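Local coordinates for glucose-6-phosphate isomerase like protein (Thermus thermophilus, PDB 1WIW), which probably works as a sugar-phosphate isomerase of the PGI/PMI family, converting glucose 6-phosphate or mannose 6-phosphate to fructose 6-phosphate, at residues A18-D23 with P111-R116; E133-E138 with L258-A263; R140-E145 with M262-Y267; T27-G32 with V102-S107. One frame throughout, in Å; residues are numbered along the deposited sequence.

The four contacts run across the chain from the C-terminal SIS part to the edge of the N-terminal sheet. Interactions 2 and 3, with centres about 9 Å apart, both rest on helix 251-272 and share Met262 and Ala263. Interaction 1 is joined to interaction 2 by a probable hydrogen bond of 2.6 Å between Leu21 O and Tyr260 OH, and to interaction 3 where Leu21 packs on Trp264. It also meets interaction 4, since Ser107 OG lies 2.7 Å from Glu20 OE1 and Arg116 NH2 lies 2.9 Å from Gly28 O. Interactions 3 and 4 are farthest apart, about 23 Å between centres.

Interaction 1 of 4, residues A18-D23 with P111-R116; sequences ALELRD and PYRYLR
Glu20 of helix 17-23 and Arg113 of helix 110-121 form a salt bridge that carries this contact. Both ends of the guanidinium fork turn to one carboxylate oxygen: Arg113 NH2 gives a hydrogen bond of 2.7 Å to Glu20 OE1, with an angle of 153° at the hydrogen, while Arg113 NH1 reaches the same Glu20 OE1 more weakly at 3.2 Å. The stronger bond uses the anti lone pair of the oxygen and lies close to the guanidinium plane, and the two flat groups are only 24° from coplanar. Glutamate suits the place because its chain runs out fully extended, with CG anti to the backbone N (chi1 -174°), and spans the gap between segments whose backbones do not meet.

Beyond the bonds there is only van der Waals contact: Glu20 CG lies at the guanidinium edge, 3.4 Å from Arg113 NH2.

Further hydrogen bonds fix the pair from the loops. Ser107 OG bonds both Glu20 OE1 and Arg113 NH1, and Arg113 NE is held by Thr27 OG1.

With three partners, Glu20 OE1 is a hub, and the hydroxyls of Ser107 and Thr27 should restrict rotation of the guanidinium. At this partly exposed surface of the N-terminal SIS domain, the tie between these two segments is therefore directional and charged, with no apolar side-chain pair.

Interaction 2 of 4, residues E133-E138 with L258-A263; sequences EALLEE and LWYRMA
Arg261 leaves helix 251-272 to grip Glu138 of helix 125-139, and nearly every atom of its chain faces that carboxylate. Its CB already lies 3.6 Å from Glu138 OE1, and CG and CD follow past the same oxygen. A bend at chi3 (-65°) then turns the guanidinium so that NE donates to Glu138 OE1 at 2.9 Å. At the tip, NH1 donates at 2.8 Å to the syn lone pair of Glu138 OE2. Arginine suits the place because its long chain can bend and present NE and NH1 side by side to a buried carboxylate, though the planes are turned 46° apart. A leucine in place of Arg261 would probably leave Glu138 without its mate in charge, held by Thr247 OG1 at OE2 but no longer fixed on both oxygens.

Beside the bridge the contact is apolar. Leu135 CG sits over one face of the Tyr260 ring, 4.1 Å from its centroid, in a CH-pi contact, while Glu138 CB comes to the ring edge. The Tyr260 hydroxyl hydrogen-bonds Leu21 O.

The two segments cross at -33° with axes 9.7 Å apart. Around them, Leu135 also packs on Tyr112 of helix 110-121, Trp259 on helix 174-185, and the selenomethionine Met262 on strand 216-221.

Interaction 3 of 4, residues R140-E145 with M262-Y267; sequences RRLGPE and MAWTAY
The carbonyl oxygen Leu142 O is held by two hydrogen bonds, with Tyr268 OH and Asn151 ND2, and at the same time lies over the Trp264 indole, 3.5 Å from Trp264 CE3. It belongs to the connection between helix 125-139 and helix 152-160, which here packs against the long helix 251-272 of the C-terminal SIS domain. The two bonds satisfy a carbonyl buried above an aromatic face and hold this turn of the loop in place.

Leu142 covers the pyrrole end of the same indole. Its CB stands 3.8 Å from the centroid of the five-membered ring and only 12° off the normal, a CH-pi contact. With CG anti to the carbonyl carbon (chi1 -55°), the branch runs outward past the rim of the ring, where Leu142 CD1 comes to 3.4 Å from Trp264 CD1. Gly143 CA follows over the benzene part; a side chain here would point away from the indole and collide with the carboxylate of Glu145, which suits a glycine.

Tryptophan suits the site because one broad plate spans loop residues 142 to 144; its ring also meets Tyr260 edge-to-face and touches Leu21 and Ala153. An alanine at Trp264 is likely to open a gap beneath Leu142 and take from Gly143 and Pro144 the apolar surface they rest on here.

The Pro144 side chain crosses that of Trp264 at about a right angle, its CD 3.8 Å from Trp264 CH2.

Interaction 4 of 4, residues T27-G32 with V102-S107; sequences TGPVPG and VHIPPS
The pyrrolidine ring of Pro29 is wedged against two aliphatic side chains, Val102 and Ile104, which reach it from positions two residues apart, one in a short strand and one in the loop just after it. Pro29 turns its ring toward the strand. It meets Val102 obliquely and Ile104 at about a right angle, each partner having its own closest ring atom.

Toward Val102, Pro29 CB is 3.5 Å from CG1, the methyl that stands anti to the backbone N (chi1 -178°). Toward Ile104, Pro29 CG comes to 3.3 Å from CD1, while Pro29 CD lies 3.5 Å from Ile104 CG1. In Ile104 the turn at chi2 (67°) brings CD1 back to the ring, so the CG1-CD1 arm crosses it at the CG-CD side. Both closest approaches are tighter than usual for carbons, a sign of snug packing. His103 O lies 4.0 Å from Pro29 CG. The His103 side chain points away, its NE2 bonded to Phe96 O.

Residues 102-103 form the outermost strand, within this chain, of the parallel sheet of the N-terminal SIS domain, paired with strand 90-95, and the loop after helix 17-23 runs past it. Val102 and Ile104 also rest on Phe117 and Tyr114 of helix 110-121.

No hydrogen bond crosses between the segments. Proline suits the place as a rigid, compact ring with no N-H to satisfy, so the contact rests on shape and apolar surface and not on directional bonds.

Interaction 1 of 4, residues A18-D23 with P111-R116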
# COMPACT_ATOMS: atom_id res chain seq x y z
N ALA B 18 -5.13 -18.06 20.32
CA ALA B 18 -6.43 -17.65 20.86
C ALA B 18 -6.23 -17.02 22.24
O ALA B 18 -6.86 -16.02 22.58
CB ALA B 18 -7.36 -18.85 20.95
N LEU B 19 -5.33 -17.61 23.03
CA LEU B 19 -5.06 -17.08 24.36
C LEU B 19 -4.36 -15.72 24.27
O LEU B 19 -4.69 -14.80 25.02
CB LEU B 19 -4.18 -18.06 25.16
CG LEU B 19 -3.62 -17.53 26.49
CD1 LEU B 19 -4.76 -17.12 27.41
CD2 LEU B 19 -2.75 -18.60 27.13
N GLU B 20 -3.41 -15.59 23.36
CA GLU B 20 -2.69 -14.33 23.20
C GLU B 20 -3.65 -13.23 22.72
O GLU B 20 -3.59 -12.09 23.18
CB GLU B 20 -1.53 -14.48 22.21
CG GLU B 20 -0.66 -13.24 22.10
CD GLU B 20 0.58 -13.44 21.22
OE1 GLU B 20 1.33 -12.45 21.04
OE2 GLU B 20 0.80 -14.57 20.73
N LEU B 21 -4.54 -13.58 21.80
CA LEU B 21 -5.53 -12.63 21.30
C LEU B 21 -6.39 -12.16 22.46
O LEU B 21 -6.66 -10.97 22.60
CB LEU B 21 -6.41 -13.30 20.24
CG LEU B 21 -5.85 -13.42 18.81
CD1 LEU B 21 -6.68 -14.43 18.01
CD2 LEU B 21 -5.87 -12.05 18.14
N ARG B 22 -6.82 -13.11 23.28
CA ARG B 22 -7.67 -12.79 24.42
C ARG B 22 -7.02 -11.88 25.45
O ARG B 22 -7.66 -10.96 25.97
CB ARG B 22 -8.11 -14.07 25.14
CG ARG B 22 -9.07 -13.79 26.29
CD ARG B 22 -9.48 -15.05 27.02
NE ARG B 22 -10.63 -14.81 27.91
CZ ARG B 22 -10.61 -13.98 28.94
NH1 ARG B 22 -11.70 -13.82 29.69
NH2 ARG B 22 -9.51 -13.31 29.25
N ASP B 23 -5.74 -12.12 25.75
CA ASP B 23 -5.03 -11.33 26.76
C ASP B 23 -4.22 -10.15 26.24
O ASP B 23 -3.47 -9.54 27.00
CB ASP B 23 -4.09 -12.25 27.56
CG ASP B 23 -4.84 -13.29 28.39
OD1 ASP B 23 -6.09 -13.21 28.48
OD2 ASP B 23 -4.17 -14.17 28.96
N PRO B 111 2.00 -5.04 16.91
CA PRO B 111 1.65 -3.64 16.64
C PRO B 111 0.97 -2.96 17.82
O PRO B 111 1.24 -1.79 18.11
CB PRO B 111 0.75 -3.75 15.41
CG PRO B 111 1.40 -4.87 14.65
CD PRO B 111 1.65 -5.90 15.76
N TYR B 112 0.09 -3.68 18.50
CA TYR B 112 -0.59 -3.12 19.66
C TYR B 112 0.42 -2.78 20.75
O TYR B 112 0.34 -1.72 21.38
CB TYR B 112 -1.63 -4.09 20.23
CG TYR B 112 -2.07 -3.74 21.65
CD1 TYR B 112 -1.37 -4.25 22.76
CD2 TYR B 112 -3.13 -2.86 21.89
CE1 TYR B 112 -1.73 -3.88 24.07
CE2 TYR B 112 -3.48 -2.49 23.19
CZ TYR B 112 -2.78 -3.00 24.28
OH TYR B 112 -3.11 -2.62 25.56
N ARG B 113 1.38 -3.68 20.97
CA ARG B 113 2.38 -3.46 22.01
C ARG B 113 3.31 -2.29 21.69
O ARG B 113 3.70 -1.54 22.59
CB ARG B 113 3.15 -4.77 22.25
CG ARG B 113 2.22 -5.92 22.64
CD ARG B 113 2.94 -7.26 22.85
NE ARG B 113 1.99 -8.33 23.12
CZ ARG B 113 1.80 -9.39 22.34
NH1 ARG B 113 2.51 -9.53 21.23
NH2 ARG B 113 0.88 -10.30 22.65
N TYR B 114 3.67 -2.11 20.42
CA TYR B 114 4.52 -0.98 20.06
C TYR B 114 3.75 0.33 20.29
O TYR B 114 4.29 1.28 20.86
CB TYR B 114 4.95 -1.03 18.58
CG TYR B 114 6.11 -1.97 18.28
CD1 TYR B 114 5.89 -3.29 17.91
CD2 TYR B 114 7.43 -1.51 18.34
CE1 TYR B 114 6.96 -4.15 17.60
CE2 TYR B 114 8.50 -2.35 18.04
CZ TYR B 114 8.26 -3.67 17.67
OH TYR B 114 9.32 -4.50 17.37
N LEU B 115 2.50 0.36 19.84
CA LEU B 115 1.67 1.56 19.99
C LEU B 115 1.47 1.92 21.46
O LEU B 115 1.58 3.08 21.84
CB LEU B 115 0.30 1.36 19.33
CG LEU B 115 -0.67 2.54 19.49
CD1 LEU B 115 -0.10 3.80 18.86
CD2 LEU B 115 -1.99 2.19 18.86
N ARG B 116 1.17 0.91 22.27
CA ARG B 116 0.97 1.11 23.71
C ARG B 116 2.20 1.77 24.32
O ARG B 116 2.09 2.70 25.12
CB ARG B 116 0.68 -0.24 24.38
CG ARG B 116 0.60 -0.20 25.91
CD ARG B 116 -0.14 -1.43 26.43
NE ARG B 116 -0.17 -1.52 27.89
CZ ARG B 116 0.83 -2.01 28.63
NH1 ARG B 116 0.72 -2.06 29.96
NH2 ARG B 116 1.93 -2.47 28.04

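Interaction 2 of 4, residues E133-E138 with L258-A263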
# COMPACT_ATOMS: atom_id res chain seq x y z
N GLU B 133 -10.15 0.14 26.09
CA GLU B 133 -11.59 0.02 26.35
C GLU B 133 -12.31 -0.56 25.13
O GLU B 133 -13.16 -1.43 25.25
CB GLU B 133 -12.18 1.38 26.72
CG GLU B 133 -11.81 1.83 28.13
CD GLU B 133 -12.14 3.29 28.39
OE1 GLU B 133 -12.10 3.69 29.58
OE2 GLU B 133 -12.43 4.03 27.43
N ALA B 134 -11.94 -0.06 23.95
CA ALA B 134 -12.53 -0.52 22.70
C ALA B 134 -12.20 -1.99 22.44
O ALA B 134 -13.07 -2.77 22.04
CB ALA B 134 -12.03 0.35 21.55
N LEU B 135 -10.95 -2.37 22.67
CA LEU B 135 -10.56 -3.76 22.45
C LEU B 135 -11.21 -4.70 23.45
O LEU B 135 -11.57 -5.82 23.10
CB LEU B 135 -9.03 -3.91 22.49
CG LEU B 135 -8.33 -3.80 21.12
CD1 LEU B 135 -8.66 -2.48 20.46
CD2 LEU B 135 -6.82 -3.95 21.30
N LEU B 136 -11.38 -4.25 24.69
CA LEU B 136 -12.01 -5.09 25.70
C LEU B 136 -13.49 -5.28 25.36
O LEU B 136 -14.06 -6.34 25.60
CB LEU B 136 -11.86 -4.48 27.10
CG LEU B 136 -10.45 -4.44 27.70
CD1 LEU B 136 -10.50 -3.68 29.01
CD2 LEU B 136 -9.92 -5.86 27.92
N GLU B 137 -14.10 -4.25 24.78
CA GLU B 137 -15.50 -4.35 24.39
C GLU B 137 -15.59 -5.35 23.23
O GLU B 137 -16.41 -6.26 23.26
CB GLU B 137 -16.04 -2.97 23.96
CG GLU B 137 -17.51 -2.97 23.56
CD GLU B 137 -18.18 -1.61 23.76
OE1 GLU B 137 -18.23 -1.12 24.91
OE2 GLU B 137 -18.67 -1.03 22.77
N GLU B 138 -14.72 -5.18 22.24
CA GLU B 138 -14.67 -6.05 21.07
C GLU B 138 -14.51 -7.51 21.48
O GLU B 138 -15.23 -8.38 21.01
CB GLU B 138 -13.48 -5.68 20.17
CG GLU B 138 -13.76 -4.62 19.12
CD GLU B 138 -14.77 -5.08 18.09
OE1 GLU B 138 -14.69 -6.25 17.65
OE2 GLU B 138 -15.64 -4.27 17.70
N LEU B 258 -10.81 -2.04 14.86
CA LEU B 258 -10.99 -2.70 13.57
C LEU B 258 -9.85 -3.70 13.39
O LEU B 258 -10.07 -4.85 13.03
CB LEU B 258 -10.97 -1.68 12.43
CG LEU B 258 -12.22 -0.81 12.23
CD1 LEU B 258 -11.91 0.33 11.28
CD2 LEU B 258 -13.37 -1.67 11.70
N TRP B 259 -8.63 -3.25 13.64
CA TRP B 259 -7.45 -4.09 13.53
C TRP B 259 -7.59 -5.35 14.40
O TRP B 259 -7.31 -6.46 13.95
CB TRP B 259 -6.21 -3.30 13.96
CG TRP B 259 -4.93 -4.10 13.98
CD1 TRP B 259 -4.10 -4.34 12.93
CD2 TRP B 259 -4.36 -4.76 15.11
NE1 TRP B 259 -3.04 -5.12 13.34
CE2 TRP B 259 -3.18 -5.39 14.67
CE3 TRP B 259 -4.74 -4.88 16.46
CZ2 TRP B 259 -2.36 -6.14 15.53
CZ3 TRP B 259 -3.92 -5.63 17.32
CH2 TRP B 259 -2.75 -6.25 16.85
N TYR B 260 -8.04 -5.17 15.64
CA TYR B 260 -8.21 -6.28 16.58
C TYR B 260 -9.27 -7.28 16.09
O TYR B 260 -9.06 -8.50 16.15
CB TYR B 260 -8.60 -5.75 17.96
CG TYR B 260 -8.69 -6.81 19.06
CD1 TYR B 260 -7.56 -7.53 19.46
CD2 TYR B 260 -9.89 -7.05 19.73
CE1 TYR B 260 -7.62 -8.46 20.50
CE2 TYR B 260 -9.96 -7.98 20.78
CZ TYR B 260 -8.82 -8.68 21.16
OH TYR B 260 -8.88 -9.58 22.20
N ARG B 261 -10.41 -6.79 15.62
CA ARG B 261 -11.45 -7.69 15.14
C ARG B 261 -10.95 -8.47 13.91
O ARG B 261 -11.35 -9.61 13.69
CB ARG B 261 -12.72 -6.92 14.77
CG ARG B 261 -13.82 -7.83 14.23
CD ARG B 261 -15.07 -7.07 13.82
NE ARG B 261 -15.73 -6.42 14.95
CZ ARG B 261 -17.01 -6.05 14.94
NH1 ARG B 261 -17.55 -5.47 16.01
NH2 ARG B 261 -17.76 -6.29 13.88
N MSE B 262 -10.10 -7.84 13.11
CA MSE B 262 -9.56 -8.51 11.93
C MSE B 262 -8.52 -9.56 12.33
O MSE B 262 -8.36 -10.57 11.65
CB MSE B 262 -8.95 -7.50 10.96
CG MSE B 262 -9.99 -6.60 10.29
SE MSE B 262 -11.33 -7.59 9.26
CE MSE B 262 -11.20 -6.60 7.63
N ALA B 263 -7.81 -9.33 13.43
CA ALA B 263 -6.82 -10.31 13.89
C ALA B 263 -7.59 -11.57 14.26
O ALA B 263 -7.21 -12.68 13.90
CB ALA B 263 -6.05 -9.78 15.09

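Interaction 3 of 4, residues R140-E145 with M262-Y267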
# COMPACT_ATOMS: atom_id res chain seq x y z
N ARG B 140 -15.41 -9.19 23.95
CA ARG B 140 -16.60 -9.86 24.49
C ARG B 140 -17.34 -10.78 23.52
O ARG B 140 -17.88 -11.80 23.93
CB ARG B 140 -17.59 -8.83 25.03
CG ARG B 140 -17.07 -7.99 26.19
CD ARG B 140 -18.04 -6.87 26.52
NE ARG B 140 -17.45 -5.88 27.42
CZ ARG B 140 -17.97 -4.67 27.64
NH1 ARG B 140 -17.37 -3.83 28.48
NH2 ARG B 140 -19.08 -4.30 27.02
N ARG B 141 -17.36 -10.42 22.24
CA ARG B 141 -18.07 -11.23 21.25
C ARG B 141 -17.17 -11.95 20.26
O ARG B 141 -17.67 -12.57 19.32
CB ARG B 141 -19.04 -10.33 20.47
CG ARG B 141 -20.08 -9.62 21.35
CD ARG B 141 -20.84 -8.55 20.57
NE ARG B 141 -21.75 -9.09 19.57
CZ ARG B 141 -22.84 -9.80 19.86
NH1 ARG B 141 -23.61 -10.26 18.88
NH2 ARG B 141 -23.15 -10.05 21.12
N LEU B 142 -15.86 -11.90 20.46
CA LEU B 142 -14.93 -12.53 19.52
C LEU B 142 -14.29 -13.85 19.94
O LEU B 142 -13.69 -14.53 19.12
CB LEU B 142 -13.83 -11.53 19.16
CG LEU B 142 -14.28 -10.18 18.61
CD1 LEU B 142 -13.06 -9.32 18.34
CD2 LEU B 142 -15.10 -10.37 17.33
N GLY B 143 -14.40 -14.19 21.22
CA GLY B 143 -13.79 -15.42 21.70
C GLY B 143 -14.40 -16.70 21.14
O GLY B 143 -15.55 -16.72 20.71
N PRO B 144 -13.63 -17.80 21.16
CA PRO B 144 -14.04 -19.12 20.67
C PRO B 144 -15.33 -19.64 21.32
O PRO B 144 -16.08 -20.39 20.69
CB PRO B 144 -12.84 -20.01 21.01
CG PRO B 144 -11.70 -19.06 20.97
CD PRO B 144 -12.25 -17.85 21.68
N GLU B 145 -15.57 -19.23 22.56
CA GLU B 145 -16.76 -19.67 23.28
C GLU B 145 -18.02 -18.96 22.78
O GLU B 145 -19.14 -19.37 23.08
CB GLU B 145 -16.59 -19.45 24.79
CG GLU B 145 -16.70 -18.00 25.26
CD GLU B 145 -15.48 -17.15 24.96
OE1 GLU B 145 -15.52 -15.94 25.28
OE2 GLU B 145 -14.47 -17.67 24.43
N MSE B 262 -10.10 -7.84 13.11
CA MSE B 262 -9.56 -8.51 11.93
C MSE B 262 -8.52 -9.56 12.33
O MSE B 262 -8.36 -10.57 11.65
CB MSE B 262 -8.95 -7.50 10.96
CG MSE B 262 -9.99 -6.60 10.29
SE MSE B 262 -11.33 -7.59 9.26
CE MSE B 262 -11.20 -6.60 7.63
N ALA B 263 -7.81 -9.33 13.43
CA ALA B 263 -6.82 -10.31 13.89
C ALA B 263 -7.59 -11.57 14.26
O ALA B 263 -7.21 -12.68 13.90
CB ALA B 263 -6.05 -9.78 15.09
N TRP B 264 -8.70 -11.39 14.98
CA TRP B 264 -9.54 -12.51 15.37
C TRP B 264 -10.14 -13.18 14.14
O TRP B 264 -10.25 -14.40 14.07
CB TRP B 264 -10.68 -12.03 16.28
CG TRP B 264 -10.37 -12.10 17.75
CD1 TRP B 264 -10.19 -11.05 18.61
CD2 TRP B 264 -10.22 -13.29 18.54
NE1 TRP B 264 -9.94 -11.52 19.88
CE2 TRP B 264 -9.95 -12.89 19.86
CE3 TRP B 264 -10.29 -14.66 18.25
CZ2 TRP B 264 -9.75 -13.81 20.91
CZ3 TRP B 264 -10.09 -15.58 19.28
CH2 TRP B 264 -9.83 -15.15 20.60
N THR B 265 -10.55 -12.37 13.16
CA THR B 265 -11.14 -12.91 11.94
C THR B 265 -10.11 -13.77 11.21
O THR B 265 -10.41 -14.88 10.78
CB THR B 265 -11.63 -11.76 11.02
OG1 THR B 265 -12.63 -11.00 11.71
CG2 THR B 265 -12.22 -12.31 9.73
N ALA B 266 -8.89 -13.25 11.08
CA ALA B 266 -7.81 -13.96 10.43
C ALA B 266 -7.53 -15.27 11.17
O ALA B 266 -7.23 -16.29 10.55
CB ALA B 266 -6.55 -13.10 10.40
N TYR B 267 -7.64 -15.23 12.50
CA TYR B 267 -7.42 -16.41 13.34
C TYR B 267 -8.41 -17.51 12.96
O TYR B 267 -8.01 -18.66 12.72
CB TYR B 267 -7.63 -16.04 14.82
CG TYR B 267 -7.60 -17.23 15.77
CD1 TYR B 267 -6.39 -17.79 16.19
CD2 TYR B 267 -8.78 -17.81 16.22
CE1 TYR B 267 -6.37 -18.92 17.03
CE2 TYR B 267 -8.77 -18.93 17.06
CZ TYR B 267 -7.57 -19.48 17.46
OH TYR B 267 -7.57 -20.61 18.25

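Interaction 4 of 4, residues T27-G32 with V102-S107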
# COMPACT_ATOMS: atom_id res chain seq x y z
N THR B 27 -0.55 -5.99 27.60
CA THR B 27 0.72 -6.68 27.39
C THR B 27 1.68 -5.75 26.65
O THR B 27 1.24 -4.83 25.95
CB THR B 27 0.56 -7.99 26.57
OG1 THR B 27 0.07 -7.69 25.26
CG2 THR B 27 -0.39 -8.94 27.27
N GLY B 28 2.98 -6.00 26.80
CA GLY B 28 3.96 -5.17 26.14
C GLY B 28 4.75 -4.34 27.14
O GLY B 28 4.30 -4.14 28.26
N PRO B 29 5.93 -3.84 26.75
CA PRO B 29 6.77 -3.03 27.64
C PRO B 29 6.14 -1.69 28.03
O PRO B 29 5.39 -1.09 27.26
CB PRO B 29 8.05 -2.84 26.84
CG PRO B 29 7.52 -2.74 25.44
CD PRO B 29 6.53 -3.89 25.40
N VAL B 30 6.49 -1.25 29.23
CA VAL B 30 6.02 0.01 29.78
C VAL B 30 7.25 0.89 29.96
O VAL B 30 8.28 0.42 30.45
CB VAL B 30 5.36 -0.23 31.16
CG1 VAL B 30 5.01 1.09 31.82
CG2 VAL B 30 4.11 -1.09 31.00
N PRO B 31 7.17 2.16 29.55
CA PRO B 31 8.34 3.03 29.71
C PRO B 31 8.69 3.23 31.19
O PRO B 31 7.81 3.45 32.02
CB PRO B 31 7.92 4.32 29.02
CG PRO B 31 6.44 4.33 29.17
CD PRO B 31 6.06 2.89 28.93
N GLY B 32 9.98 3.12 31.50
CA GLY B 32 10.42 3.28 32.87
C GLY B 32 11.03 4.64 33.16
O GLY B 32 11.66 4.84 34.19
N VAL B 102 14.49 -1.48 24.44
CA VAL B 102 13.18 -1.94 24.89
C VAL B 102 12.79 -3.13 24.01
O VAL B 102 12.66 -3.00 22.79
CB VAL B 102 12.13 -0.83 24.78
CG1 VAL B 102 10.79 -1.32 25.32
CG2 VAL B 102 12.59 0.39 25.56
N HIS B 103 12.59 -4.28 24.64
CA HIS B 103 12.28 -5.50 23.90
C HIS B 103 10.81 -5.85 23.68
O HIS B 103 9.99 -5.82 24.61
CB HIS B 103 12.98 -6.68 24.58
CG HIS B 103 13.05 -7.91 23.74
ND1 HIS B 103 12.68 -9.16 24.20
CD2 HIS B 103 13.42 -8.09 22.45
CE1 HIS B 103 12.83 -10.05 23.24
NE2 HIS B 103 13.28 -9.43 22.16
N ILE B 104 10.49 -6.18 22.44
CA ILE B 104 9.15 -6.59 22.04
C ILE B 104 9.36 -7.76 21.08
O ILE B 104 9.66 -7.56 19.90
CB ILE B 104 8.37 -5.48 21.29
CG1 ILE B 104 8.04 -4.33 22.23
CG2 ILE B 104 7.05 -6.05 20.74
CD1 ILE B 104 9.23 -3.56 22.71
N PRO B 105 9.24 -9.00 21.58
CA PRO B 105 9.43 -10.18 20.74
C PRO B 105 8.46 -10.23 19.55
O PRO B 105 7.39 -9.62 19.57
CB PRO B 105 9.25 -11.35 21.72
CG PRO B 105 8.40 -10.77 22.81
CD PRO B 105 8.97 -9.38 22.98
N PRO B 106 8.84 -10.96 18.49
CA PRO B 106 8.01 -11.08 17.29
C PRO B 106 6.63 -11.65 17.61
O PRO B 106 6.51 -12.59 18.40
CB PRO B 106 8.82 -12.01 16.39
CG PRO B 106 10.23 -11.75 16.81
CD PRO B 106 10.11 -11.69 18.31
N SER B 107 5.61 -11.08 16.99
CA SER B 107 4.24 -11.52 17.17
C SER B 107 3.37 -10.75 16.19
O SER B 107 3.63 -9.58 15.91
CB SER B 107 3.76 -11.24 18.60
OG SER B 107 2.36 -11.43 18.72